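Basic helix-loop-helix, putative, expressed (Oryza sativa subsp. japonica, PDB 5LW0) binds ADP-ribose through its macrodomain, the part held in this chain, and is probably linked to ADP-ribosylation-dependent repair of DNA interstrand crosslinks. Local coordinates at residues Leu38-Ile43 / Leu75-Leu80; Arg85-Val90 / Thr106-Ile111; Asn123-Ala128 / Thr186-Val191. All coordinates share one frame; numbering follows the deposited sequence. Where two conformers were deposited one is given.

Contact 1. Residues Leu38-Ile43 / Leu75-Leu80. With AR6 ([(2R,3S,4R,5R)-5-(6-aminopurin-9-yl)-3,4-dihydroxy-oxolan-2-yl]methyl [hydroxy-[[(2R,3S,4R,5S)-3,4,5-trihydroxyoxolan-2-yl]methoxy]phosphoryl] hydrogen phosphate), chain C.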
loop_
_atom_site.group_PDB
_atom_site.type_symbol
_atom_site.label_atom_id
_atom_site.label_comp_id
_atom_site.label_asym_id
_atom_site.label_seq_id
_atom_site.Cartn_x
_atom_site.Cartn_y
_atom_site.Cartn_z
ATOM N N LEU A 38 -6.961 4.742 4.015
ATOM C CA LEU A 38 -5.757 3.974 3.740
ATOM C C LEU A 38 -4.938 4.682 2.674
ATOM O O LEU A 38 -5.470 4.982 1.616
ATOM C CB LEU A 38 -6.139 2.575 3.151
ATOM C CG LEU A 38 -4.966 1.747 2.625
ATOM C CD1 LEU A 38 -4.076 1.315 3.766
ATOM C CD2 LEU A 38 -5.497 0.538 1.866
ATOM N N ALA A 39 -3.699 4.962 2.969
ATOM C CA ALA A 39 -2.736 5.402 1.934
ATOM C C ALA A 39 -1.907 4.196 1.545
ATOM O O ALA A 39 -1.368 3.473 2.425
ATOM C CB ALA A 39 -1.859 6.505 2.448
ATOM N N PHE A 40 -1.712 4.011 0.277
ATOM C CA PHE A 40 -0.920 2.922 -0.204
ATOM C C PHE A 40 -0.059 3.359 -1.363
ATOM O O PHE A 40 -0.475 4.190 -2.201
ATOM C CB PHE A 40 -1.794 1.696 -0.616
ATOM C CG PHE A 40 -2.711 1.957 -1.728
ATOM C CD1 PHE A 40 -3.890 2.604 -1.507
ATOM C CD2 PHE A 40 -2.438 1.462 -3.036
ATOM C CE1 PHE A 40 -4.789 2.824 -2.562
ATOM C CE2 PHE A 40 -3.327 1.647 -4.086
ATOM C CZ PHE A 40 -4.523 2.314 -3.846
ATOM N N PRO A 41 1.128 2.742 -1.504
ATOM C CA PRO A 41 1.946 2.955 -2.676
ATOM C C PRO A 41 1.640 1.925 -3.761
ATOM O O PRO A 41 0.941 0.924 -3.496
ATOM C CB PRO A 41 3.333 2.689 -2.130
ATOM C CG PRO A 41 3.115 1.558 -1.207
ATOM C CD PRO A 41 1.725 1.765 -0.604
ATOM N N SER A 42 2.209 2.125 -4.947
ATOM C CA SER A 42 2.026 1.196 -6.032
ATOM C C SER A 42 2.875 -0.054 -5.789
ATOM O O SER A 42 4.092 -0.038 -5.917
ATOM C CB SER A 42 2.398 1.837 -7.316
ATOM O OG SER A 42 2.312 0.929 -8.414
ATOM N N ILE A 43 2.236 -1.113 -5.424
ATOM C CA ILE A 43 2.937 -2.361 -5.147
ATOM C C ILE A 43 3.558 -2.982 -6.373
ATOM O O ILE A 43 2.953 -2.981 -7.443
ATOM C CB ILE A 43 1.910 -3.401 -4.574
ATOM C CG1 ILE A 43 1.181 -2.852 -3.334
ATOM C CG2 ILE A 43 2.583 -4.735 -4.273
ATOM C CD1 ILE A 43 2.089 -2.399 -2.195
ATOM N N LEU A 75 -9.590 5.570 -0.054
ATOM C CA LEU A 75 -8.341 4.959 -0.505
ATOM C C LEU A 75 -7.510 5.997 -1.228
ATOM O O LEU A 75 -8.002 6.672 -2.097
ATOM C CB LEU A 75 -8.650 3.807 -1.468
ATOM C CG LEU A 75 -9.580 2.721 -0.890
ATOM C CD1 LEU A 75 -9.970 1.712 -1.986
ATOM C CD2 LEU A 75 -8.917 2.008 0.229
ATOM N N VAL A 76 -6.244 6.089 -0.886
ATOM C CA VAL A 76 -5.373 7.138 -1.453
ATOM C C VAL A 76 -4.054 6.464 -1.956
ATOM O O VAL A 76 -3.331 5.887 -1.184
ATOM C CB VAL A 76 -5.013 8.240 -0.437
ATOM C CG1 VAL A 76 -4.160 9.296 -1.107
ATOM C CG2 VAL A 76 -6.237 8.848 0.161
ATOM N N LEU A 77 -3.831 6.512 -3.278
ATOM C CA LEU A 77 -2.609 6.035 -3.881
ATOM C C LEU A 77 -1.553 7.141 -3.792
ATOM O O LEU A 77 -1.780 8.251 -4.313
ATOM C CB LEU A 77 -2.840 5.585 -5.325
ATOM C CG LEU A 77 -1.559 5.213 -6.129
ATOM C CD1 LEU A 77 -0.871 3.957 -5.572
ATOM C CD2 LEU A 77 -1.924 5.045 -7.561
ATOM N N VAL A 78 -0.421 6.835 -3.202
ATOM C CA VAL A 78 0.615 7.817 -3.015
ATOM C C VAL A 78 1.889 7.434 -3.760
ATOM O O VAL A 78 2.244 6.261 -3.852
ATOM C CB VAL A 78 0.929 8.058 -1.532
ATOM C CG1 VAL A 78 -0.313 8.572 -0.818
ATOM C CG2 VAL A 78 1.481 6.804 -0.870
ATOM N N ASP A 79 2.585 8.462 -4.265
ATOM C CA ASP A 79 3.946 8.277 -4.810
ATOM C C ASP A 79 4.713 9.575 -4.510
ATOM O O ASP A 79 4.121 10.650 -4.310
ATOM C CB ASP A 79 3.921 7.934 -6.303
ATOM C CG ASP A 79 5.221 7.218 -6.787
ATOM O OD1 ASP A 79 6.072 6.902 -5.917
ATOM O OD2 ASP A 79 5.392 7.017 -8.062
ATOM N N LEU A 80 6.023 9.477 -4.503
ATOM C CA LEU A 80 6.856 10.568 -4.032
ATOM C C LEU A 80 6.912 11.748 -4.967
ATOM O O LEU A 80 7.084 12.872 -4.526
ATOM C CB LEU A 80 8.286 10.036 -3.839
ATOM C CG LEU A 80 8.551 9.260 -2.609
ATOM C CD1 LEU A 80 9.889 8.528 -2.792
ATOM C CD2 LEU A 80 8.575 10.243 -1.476
HETATM N N1 AR6 C . 6.457 7.389 -0.110
HETATM C C2 AR6 C . 5.610 7.066 -1.110
HETATM N N3 AR6 C . 5.918 6.265 -2.111
HETATM C C4 AR6 C . 7.163 5.699 -2.188
HETATM C C5 AR6 C . 8.130 5.946 -1.164
HETATM C C6 AR6 C . 7.720 6.843 -0.070
HETATM N N6 AR6 C . 8.511 7.137 0.933
HETATM N N7 AR6 C . 9.296 5.223 -1.511
HETATM C C8 AR6 C . 9.001 4.546 -2.644
HETATM N N9 AR6 C . 7.710 4.819 -3.059
HETATM P PA AR6 C . 9.045 -0.317 -3.924
HETATM P PB AR6 C . 8.128 -2.994 -4.851
HETATM C "C1'" AR6 C . 6.963 4.231 -4.150
HETATM O O1A AR6 C . 10.323 -0.536 -4.761
HETATM O O1B AR6 C . 8.386 -2.686 -6.306
HETATM C C1D AR6 C . 11.408 -3.101 -0.989
HETATM O O1D AR6 C . 12.579 -2.469 -0.517
HETATM C "C2'" AR6 C . 7.712 3.913 -5.438
HETATM O "O2'" AR6 C . 8.000 5.101 -6.238
HETATM O O2A AR6 C . 9.155 0.183 -2.534
HETATM O O2B AR6 C . 6.886 -3.735 -4.453
HETATM C C2D AR6 C . 11.208 -4.443 -0.223
HETATM O O2D AR6 C . 12.378 -4.753 0.637
HETATM C "C3'" AR6 C . 6.779 2.908 -6.069
HETATM O "O3'" AR6 C . 5.720 3.552 -6.828
HETATM O O3A AR6 C . 8.159 -1.682 -3.903
HETATM C C3D AR6 C . 10.996 -5.477 -1.293
HETATM O O3D AR6 C . 12.222 -6.263 -1.335
HETATM C "C4'" AR6 C . 6.174 2.166 -4.861
HETATM O "O4'" AR6 C . 6.510 2.916 -3.716
HETATM C C4D AR6 C . 10.801 -4.678 -2.603
HETATM O O4D AR6 C . 11.410 -3.377 -2.430
HETATM C "C5'" AR6 C . 6.686 0.758 -4.691
HETATM O "O5'" AR6 C . 8.119 0.692 -4.827
HETATM C C5D AR6 C . 9.350 -4.399 -2.982
HETATM O O5D AR6 C . 9.396 -3.840 -4.314
HETATM O O HOH W 1 3.468 4.501 -5.554
#
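The phenyl ring of Phe40 is met over one face by the backbone and first side-chain carbon of Leu77. Leu77 CA lies 4.2 Å from the ring centroid, close to the ring normal, in a CH-pi contact, and Leu77 CB sits over the same face. At the ring edge, Leu75 CB approaches Phe40 CE1 at 4.1 Å. Phe223 adds an edge-to-face ring contact. Phe40 CG stands between its own backbone N and carbonyl carbon (chi1 63°), which turns the ring toward the neighbouring strand. Leu77 CD1 packs against the ring at Phe40 CE2, 3.7 Å away, and touches Phe40 O and Ser42 N. Leu38 and Leu75 meet through their CD2 methyls on this same side of the sheet. Ala39 and Val76 point to the other side. The two strands run parallel and are held by three backbone hydrogen bonds: Val76 N to Leu38 O, Phe40 N to Val76 O and Val78 N to Phe40 O. Beyond them the strands part, and a water fills in. It accepts from Ser42 N at 2.8 Å, donates to Val78 O at 2.7 Å and bonds to O3' of the ADP-ribose. Asp79 OD1 takes a hydrogen bond from the ribose O2' at 2.7 Å, while its OD2 bonds to Ser84 OG. Leu80 CD1 packs on the adenine at C5, 3.5 Å away. This is the parallel strand pair of a beta-alpha-beta unit, with the ligand bound at the C-terminal ends of its strands, as in other macrodomains.

Contact 2. Residues Arg85-Val90 / Thr106-Ile111. With AR6 ([(2R,3S,4R,5R)-5-(6-aminopurin-9-yl)-3,4-dihydroxy-oxolan-2-yl]methyl [hydroxy-[[(2R,3S,4R,5S)-3,4,5-trihydroxyoxolan-2-yl]methoxy]phosphoryl] hydrogen phosphate), chain C.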
loop_
_atom_site.group_PDB
_atom_site.type_symbol
_atom_site.label_atom_id
_atom_site.label_comp_id
_atom_site.label_asym_id
_atom_site.label_seq_id
_atom_site.Cartn_x
_atom_site.Cartn_y
_atom_site.Cartn_z
ATOM N N ARG A 85 4.844 8.290 -13.090
ATOM C CA ARG A 85 4.148 7.715 -14.150
ATOM C C ARG A 85 2.969 6.869 -13.682
ATOM O O ARG A 85 1.900 6.879 -14.289
ATOM C CB ARG A 85 5.108 6.871 -15.012
ATOM C CG ARG A 85 4.409 6.287 -16.199
ATOM C CD ARG A 85 5.288 6.185 -17.453
ATOM N NE ARG A 85 4.438 5.794 -18.586
ATOM C CZ ARG A 85 4.243 4.533 -18.990
ATOM N NH1 ARG A 85 4.892 3.520 -18.413
ATOM N NH2 ARG A 85 3.412 4.288 -20.001
ATOM N N ILE A 86 3.137 6.149 -12.576
ATOM C CA ILE A 86 2.027 5.339 -12.093
ATOM C C ILE A 86 0.866 6.236 -11.615
ATOM O O ILE A 86 -0.303 5.950 -11.909
ATOM C CB ILE A 86 2.465 4.318 -10.983
ATOM C CG1 ILE A 86 1.365 3.320 -10.730
ATOM C CG2 ILE A 86 2.864 5.030 -9.680
ATOM C CD1 ILE A 86 1.104 2.373 -11.869
ATOM N N LEU A 87 1.155 7.368 -10.999
ATOM C CA LEU A 87 0.041 8.263 -10.622
ATOM C C LEU A 87 -0.690 8.813 -11.857
ATOM O O LEU A 87 -1.917 8.871 -11.900
ATOM C CB LEU A 87 0.489 9.410 -9.703
ATOM C CG LEU A 87 1.072 9.050 -8.359
ATOM C CD1 LEU A 87 1.287 10.311 -7.531
ATOM C CD2 LEU A 87 0.199 8.066 -7.616
ATOM N N SER A 88 0.059 9.164 -12.888
ATOM C CA SER A 88 -0.528 9.717 -14.109
ATOM C C SER A 88 -1.445 8.699 -14.831
ATOM O O SER A 88 -2.574 9.024 -15.224
ATOM C CB SER A 88 0.591 10.182 -15.073
ATOM O OG SER A 88 0.029 10.767 -16.228
ATOM N N LEU A 89 -0.988 7.427 -14.890
ATOM C CA LEU A 89 -1.760 6.372 -15.474
ATOM C C LEU A 89 -2.979 6.071 -14.691
ATOM O O LEU A 89 -4.072 5.879 -15.231
ATOM C CB LEU A 89 -0.918 5.108 -15.626
ATOM C CG LEU A 89 0.216 5.143 -16.696
ATOM C CD1 LEU A 89 1.202 4.031 -16.509
ATOM C CD2 LEU A 89 -0.377 5.103 -18.064
ATOM N N VAL A 90 -2.832 5.986 -13.367
ATOM C CA VAL A 90 -3.980 5.687 -12.554
ATOM C C VAL A 90 -5.010 6.784 -12.634
ATOM O O VAL A 90 -6.218 6.507 -12.719
ATOM C CB VAL A 90 -3.556 5.362 -11.121
ATOM C CG1 VAL A 90 -4.723 5.374 -10.180
ATOM C CG2 VAL A 90 -2.856 4.015 -11.085
ATOM N N THR A 106 -5.464 10.061 -6.026
ATOM C CA THR A 106 -3.981 9.937 -5.954
ATOM C C THR A 106 -3.441 11.137 -5.198
ATOM O O THR A 106 -4.092 12.208 -5.144
ATOM C CB THR A 106 -3.347 9.889 -7.330
ATOM O OG1 THR A 106 -3.536 11.141 -8.028
ATOM C CG2 THR A 106 -3.865 8.728 -8.174
ATOM N N PHE A 107 -2.236 11.013 -4.668
ATOM C CA PHE A 107 -1.662 12.065 -3.848
ATOM C C PHE A 107 -0.164 11.969 -3.947
ATOM O O PHE A 107 0.395 10.914 -3.788
ATOM C CB PHE A 107 -2.128 11.912 -2.407
ATOM C CG PHE A 107 -1.837 13.107 -1.505
ATOM C CD1 PHE A 107 -2.656 14.174 -1.468
ATOM C CD2 PHE A 107 -0.728 13.073 -0.662
ATOM C CE1 PHE A 107 -2.399 15.223 -0.567
ATOM C CE2 PHE A 107 -0.479 14.087 0.234
ATOM C CZ PHE A 107 -1.272 15.188 0.211
ATOM N N VAL A 108 0.475 13.113 -4.174
ATOM C CA VAL A 108 1.950 13.182 -4.210
ATOM C C VAL A 108 2.501 13.439 -2.827
ATOM O O VAL A 108 2.145 14.431 -2.154
ATOM C CB VAL A 108 2.435 14.306 -5.124
ATOM C CG1 VAL A 108 3.985 14.330 -5.160
ATOM C CG2 VAL A 108 1.884 14.154 -6.490
ATOM N N GLY A 109 3.365 12.559 -2.373
ATOM C CA GLY A 109 3.925 12.709 -1.058
ATOM C C GLY A 109 4.709 11.526 -0.593
ATOM O O GLY A 109 4.729 10.504 -1.236
ATOM N N ASP A 110 5.352 11.703 0.524
ATOM C CA ASP A 110 6.055 10.639 1.206
ATOM C C ASP A 110 5.017 9.999 2.152
ATOM O O ASP A 110 4.416 10.672 2.996
ATOM C CB ASP A 110 7.193 11.255 2.009
ATOM C CG ASP A 110 8.037 10.233 2.759
ATOM O OD1 ASP A 110 7.637 9.076 2.957
ATOM O OD2 ASP A 110 9.153 10.663 3.236
ATOM N N ILE A 111 4.815 8.700 1.988
ATOM C CA ILE A 111 3.856 7.966 2.772
ATOM C C ILE A 111 4.105 8.002 4.271
ATOM O O ILE A 111 3.229 7.703 5.055
ATOM C CB ILE A 111 3.723 6.537 2.223
ATOM C CG1 ILE A 111 2.330 5.984 2.509
ATOM C CG2 ILE A 111 4.812 5.639 2.699
ATOM C CD1 ILE A 111 2.043 4.696 1.769
HETATM N N1 AR6 C . 6.457 7.389 -0.110
HETATM C C2 AR6 C . 5.610 7.066 -1.110
HETATM N N3 AR6 C . 5.918 6.265 -2.111
HETATM C C4 AR6 C . 7.163 5.699 -2.188
HETATM C C5 AR6 C . 8.130 5.946 -1.164
HETATM C C6 AR6 C . 7.720 6.843 -0.070
HETATM N N6 AR6 C . 8.511 7.137 0.933
HETATM N N7 AR6 C . 9.296 5.223 -1.511
HETATM C C8 AR6 C . 9.001 4.546 -2.644
HETATM N N9 AR6 C . 7.710 4.819 -3.059
HETATM P PA AR6 C . 9.045 -0.317 -3.924
HETATM P PB AR6 C . 8.128 -2.994 -4.851
HETATM C "C1'" AR6 C . 6.963 4.231 -4.150
HETATM O O1A AR6 C . 10.323 -0.536 -4.761
HETATM O O1B AR6 C . 8.386 -2.686 -6.306
HETATM C C1D AR6 C . 11.408 -3.101 -0.989
HETATM O O1D AR6 C . 12.579 -2.469 -0.517
HETATM C "C2'" AR6 C . 7.712 3.913 -5.438
HETATM O "O2'" AR6 C . 8.000 5.101 -6.238
HETATM O O2A AR6 C . 9.155 0.183 -2.534
HETATM O O2B AR6 C . 6.886 -3.735 -4.453
HETATM C C2D AR6 C . 11.208 -4.443 -0.223
HETATM O O2D AR6 C . 12.378 -4.753 0.637
HETATM C "C3'" AR6 C . 6.779 2.908 -6.069
HETATM O "O3'" AR6 C . 5.720 3.552 -6.828
HETATM O O3A AR6 C . 8.159 -1.682 -3.903
HETATM C C3D AR6 C . 10.996 -5.477 -1.293
HETATM O O3D AR6 C . 12.222 -6.263 -1.335
HETATM C "C4'" AR6 C . 6.174 2.166 -4.861
HETATM O "O4'" AR6 C . 6.510 2.916 -3.716
HETATM C C4D AR6 C . 10.801 -4.678 -2.603
HETATM O O4D AR6 C . 11.410 -3.377 -2.430
HETATM C "C5'" AR6 C . 6.686 0.758 -4.691
HETATM O "O5'" AR6 C . 8.119 0.692 -4.827
HETATM C C5D AR6 C . 9.350 -4.399 -2.982
HETATM O O5D AR6 C . 9.396 -3.840 -4.314
#
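Leu87 reaches from the helix to the strand and sends one methyl to Thr106 and the other to Val108 and the carbonyl of Phe107. Its CG stands anti to the carbonyl carbon. CD1 is anti to CA, which extends that methyl toward Val108 CG2, 4.0 Å from Leu87 CD1, while CD2 branches off to Thr106. Leu87 CD2 meets Thr106 CB at 4.0 Å. One turn on, Val90 CG1 touches Thr106 CG2, also at 4.0 Å. Thr106 therefore presents its methyl to the helix. Its OG1 takes the position between backbone N and carbonyl carbon (chi1 66°), leaving CG2 beside the N, where both helix residues touch it. The side chains of Leu87 and Val90 each run alongside that of Thr106, pointing the opposite way to it. No hydrogen bond crosses between helix and strand, so the contact is apolar packing. It joins the helix and second strand of the beta-alpha-beta unit 74-79, 85-96, 104-108, with the helix running roughly antiparallel to the strand at 153°. Past the strand end, the chain reads the adenine. Asp110 OD1 accepts from the exocyclic N6 of the ligand at 2.9 Å. Ile111 N donates to the adenine N1 at 3.0 Å. Both bonds are nearly straight, at 175°. Asp110 OD1 also bonds to Thr112 OG1, and OD2 to Gln113 NE2, which anchors the carboxylate. Ile111 CB and CG2 lie against the adenine N1, each 3.7 Å from it.

Contact 3. Residues Asn123-Ala128 / Thr186-Val191. With AR6 ([(2R,3S,4R,5R)-5-(6-aminopurin-9-yl)-3,4-dihydroxy-oxolan-2-yl]methyl [hydroxy-[[(2R,3S,4R,5S)-3,4,5-trihydroxyoxolan-2-yl]methoxy]phosphoryl] hydrogen phosphate), chain C.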
loop_
_atom_site.group_PDB
_atom_site.type_symbol
_atom_site.label_atom_id
_atom_site.label_comp_id
_atom_site.label_asym_id
_atom_site.label_seq_id
_atom_site.Cartn_x
_atom_site.Cartn_y
_atom_site.Cartn_z
ATOM N N ASN A 123 -4.595 7.293 8.805
ATOM C CA ASN A 123 -4.199 6.468 9.991
ATOM C C ASN A 123 -3.622 5.109 9.603
ATOM O O ASN A 123 -2.927 4.475 10.385
ATOM C CB ASN A 123 -5.369 6.230 10.935
ATOM C CG ASN A 123 -5.780 7.461 11.711
ATOM O OD1 ASN A 123 -5.446 8.570 11.374
ATOM N ND2 ASN A 123 -6.603 7.239 12.720
ATOM N N VAL A 124 -3.969 4.593 8.419
ATOM C CA VAL A 124 -3.474 3.298 8.022
ATOM C C VAL A 124 -2.634 3.483 6.781
ATOM O O VAL A 124 -3.069 4.107 5.820
ATOM C CB VAL A 124 -4.614 2.299 7.743
ATOM C CG1 VAL A 124 -4.049 0.922 7.424
ATOM C CG2 VAL A 124 -5.588 2.250 8.913
ATOM N N ILE A 125 -1.416 2.919 6.778
ATOM C CA ILE A 125 -0.619 2.941 5.554
ATOM C C ILE A 125 -0.184 1.544 5.155
ATOM O O ILE A 125 -0.052 0.651 5.993
ATOM C CB ILE A 125 0.596 3.873 5.655
ATOM C CG1 ILE A 125 1.575 3.358 6.638
ATOM C CG2 ILE A 125 0.179 5.321 5.992
ATOM C CD1 ILE A 125 2.869 4.174 6.670
ATOM N N ALA A 126 -0.059 1.327 3.848
ATOM C CA ALA A 126 0.463 0.047 3.323
ATOM C C ALA A 126 1.934 0.123 3.017
ATOM O O ALA A 126 2.442 1.179 2.597
ATOM C CB ALA A 126 -0.286 -0.311 2.076
ATOM N N ASN A 127 2.607 -0.998 3.178
ATOM C CA ASN A 127 4.008 -1.147 2.879
ATOM C C ASN A 127 4.233 -2.186 1.799
ATOM O O ASN A 127 3.595 -3.222 1.792
ATOM C CB ASN A 127 4.703 -1.542 4.140
ATOM C CG ASN A 127 6.179 -1.776 3.928
ATOM O OD1 ASN A 127 6.811 -1.059 3.149
ATOM N ND2 ASN A 127 6.738 -2.762 4.638
ATOM N N ALA A 128 5.116 -1.905 0.827
ATOM C CA ALA A 128 5.502 -2.876 -0.124
ATOM C C ALA A 128 6.673 -3.664 0.467
ATOM O O ALA A 128 7.820 -3.277 0.375
ATOM C CB ALA A 128 5.858 -2.227 -1.449
ATOM N N THR A 186 -1.765 4.464 12.915
ATOM C CA THR A 186 -2.145 3.486 13.935
ATOM C C THR A 186 -1.909 2.018 13.474
ATOM O O THR A 186 -1.842 1.117 14.301
ATOM C CB THR A 186 -3.621 3.627 14.319
ATOM O OG1 THR A 186 -4.446 3.383 13.170
ATOM C CG2 THR A 186 -3.931 4.970 14.920
ATOM N N HIS A 187 -1.770 1.803 12.152
ATOM C CA HIS A 187 -1.581 0.468 11.603
ATOM C C HIS A 187 -0.802 0.547 10.334
ATOM O O HIS A 187 -0.951 1.500 9.567
ATOM C CB HIS A 187 -2.959 -0.193 11.250
ATOM C CG HIS A 187 -3.836 -0.459 12.425
ATOM N ND1 HIS A 187 -4.616 0.515 13.007
ATOM C CD2 HIS A 187 -4.118 -1.603 13.080
ATOM C CE1 HIS A 187 -5.274 0.002 14.015
ATOM N NE2 HIS A 187 -5.043 -1.293 14.043
ATOM N N ILE A 188 0.028 -0.458 10.131
ATOM C CA ILE A 188 0.728 -0.650 8.879
ATOM C C ILE A 188 0.318 -2.002 8.326
ATOM O O ILE A 188 0.306 -2.974 9.048
ATOM C CB ILE A 188 2.256 -0.597 9.117
ATOM C CG1 ILE A 188 2.630 0.883 9.513
ATOM C CG2 ILE A 188 3.009 -1.096 7.900
ATOM C CD1 ILE A 188 3.996 1.034 9.998
ATOM N N ILE A 189 -0.011 -2.051 7.064
ATOM C CA ILE A 189 -0.319 -3.301 6.429
ATOM C C ILE A 189 0.794 -3.635 5.471
ATOM O O ILE A 189 0.924 -2.993 4.434
ATOM C CB ILE A 189 -1.709 -3.256 5.680
ATOM C CG1 ILE A 189 -2.810 -2.790 6.618
ATOM C CG2 ILE A 189 -1.975 -4.617 5.078
ATOM C CD1 ILE A 189 -4.161 -2.557 5.940
ATOM N N HIS A 190 1.584 -4.682 5.800
ATOM C CA HIS A 190 2.617 -5.161 4.926
ATOM C C HIS A 190 1.956 -5.967 3.806
ATOM O O HIS A 190 1.215 -6.889 4.089
ATOM C CB HIS A 190 3.554 -6.079 5.667
ATOM C CG HIS A 190 4.255 -5.443 6.829
ATOM N ND1 HIS A 190 5.166 -4.422 6.681
ATOM C CD2 HIS A 190 4.252 -5.753 8.135
ATOM C CE1 HIS A 190 5.692 -4.125 7.863
ATOM N NE2 HIS A 190 5.131 -4.899 8.769
ATOM N N VAL A 191 2.341 -5.709 2.559
ATOM C CA VAL A 191 1.795 -6.384 1.382
ATOM C C VAL A 191 2.950 -6.929 0.555
ATOM O O VAL A 191 3.953 -6.197 0.359
ATOM C CB VAL A 191 1.064 -5.385 0.488
ATOM C CG1 VAL A 191 0.402 -6.149 -0.617
ATOM C CG2 VAL A 191 0.067 -4.577 1.278
HETATM N N1 AR6 C . 6.457 7.389 -0.110
HETATM C C2 AR6 C . 5.610 7.066 -1.110
HETATM N N3 AR6 C . 5.918 6.265 -2.111
HETATM C C4 AR6 C . 7.163 5.699 -2.188
HETATM C C5 AR6 C . 8.130 5.946 -1.164
HETATM C C6 AR6 C . 7.720 6.843 -0.070
HETATM N N6 AR6 C . 8.511 7.137 0.933
HETATM N N7 AR6 C . 9.296 5.223 -1.511
HETATM C C8 AR6 C . 9.001 4.546 -2.644
HETATM N N9 AR6 C . 7.710 4.819 -3.059
HETATM P PA AR6 C . 9.045 -0.317 -3.924
HETATM P PB AR6 C . 8.128 -2.994 -4.851
HETATM C "C1'" AR6 C . 6.963 4.231 -4.150
HETATM O O1A AR6 C . 10.323 -0.536 -4.761
HETATM O O1B AR6 C . 8.386 -2.686 -6.306
HETATM C C1D AR6 C . 11.408 -3.101 -0.989
HETATM O O1D AR6 C . 12.579 -2.469 -0.517
HETATM C "C2'" AR6 C . 7.712 3.913 -5.438
HETATM O "O2'" AR6 C . 8.000 5.101 -6.238
HETATM O O2A AR6 C . 9.155 0.183 -2.534
HETATM O O2B AR6 C . 6.886 -3.735 -4.453
HETATM C C2D AR6 C . 11.208 -4.443 -0.223
HETATM O O2D AR6 C . 12.378 -4.753 0.637
HETATM C "C3'" AR6 C . 6.779 2.908 -6.069
HETATM O "O3'" AR6 C . 5.720 3.552 -6.828
HETATM O O3A AR6 C . 8.159 -1.682 -3.903
HETATM C C3D AR6 C . 10.996 -5.477 -1.293
HETATM O O3D AR6 C . 12.222 -6.263 -1.335
HETATM C "C4'" AR6 C . 6.174 2.166 -4.861
HETATM O "O4'" AR6 C . 6.510 2.916 -3.716
HETATM C C4D AR6 C . 10.801 -4.678 -2.603
HETATM O O4D AR6 C . 11.410 -3.377 -2.430
HETATM C "C5'" AR6 C . 6.686 0.758 -4.691
HETATM O "O5'" AR6 C . 8.119 0.692 -4.827
HETATM C C5D AR6 C . 9.350 -4.399 -2.982
HETATM O O5D AR6 C . 9.396 -3.840 -4.314
HETATM O O HOH W 2 -6.998 4.370 13.385
#
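Strands 124-128 and 187-191 run parallel, 27° apart, with Val124 opposite His187 and Ala128 opposite Val191. Backbone bonds pass back and forth between them: Ile125 N to His187 O, Ile189 N to Ile125 O, Asn127 N to Ile189 O and Val191 N to Asn127 O. On one side of the sheet, Ile125 and Ile188 lie side by side and point the same way, their CG1 atoms 3.9 Å apart. Asn127 and His190 follow on that side. Asn127 ND2 donates to His190 ND1 at 3.1 Å, almost straight, and the bond lies in both the amide plane and the ring plane. Those planes are nevertheless turned 67° from each other. The Asn127 amide swings over from a CG anti to its backbone N (chi1 178°). Ile188 CG2 lies over one face of the His190 imidazole, toward its rim. On the other side of the sheet, Val124 CG1 touches Ile189 CD1 at 3.8 Å, and Ala128 CB comes 3.4 Å from O3A of the ADP-ribose diphosphate. At the strand start, Thr186 N bonds to Asn123 O at 2.8 Å, and a water joins Asn123 ND2 to Thr186 OG1. Asn127 ND2 also donates to Asn141 OD1, while His190 NE2 bonds to Thr156 OG1. The buried amide and imidazole are thus fixed in rotation, and because ND1 accepts a hydrogen bond, His190 is probably neutral with its proton on NE2.

Overall arrangement
The three contacts follow one another along the chain, each closing before the next opens, and all reach the same mixed sheet. Contact 1 pairs strands 37-40 and 74-79. Contact 2 lies to one side, where helix 85-96 packs on strand 104-108, an outermost strand. Contact 3 lies to the other, on strands 124-128 and 187-192. Centres of contacts 1 and 2 are about 7 Å apart, 1 and 3 about 10 Å, 2 and 3 about 17 Å. Backbone bonds between neighbouring strands join contact 1 to contacts 2 and 3. Each contact also touches the ADP-ribose: contact 1 mainly the adenosine, contact 2 the adenine, contact 3 the diphosphate. The sheet thus brings distant segments to one pocket.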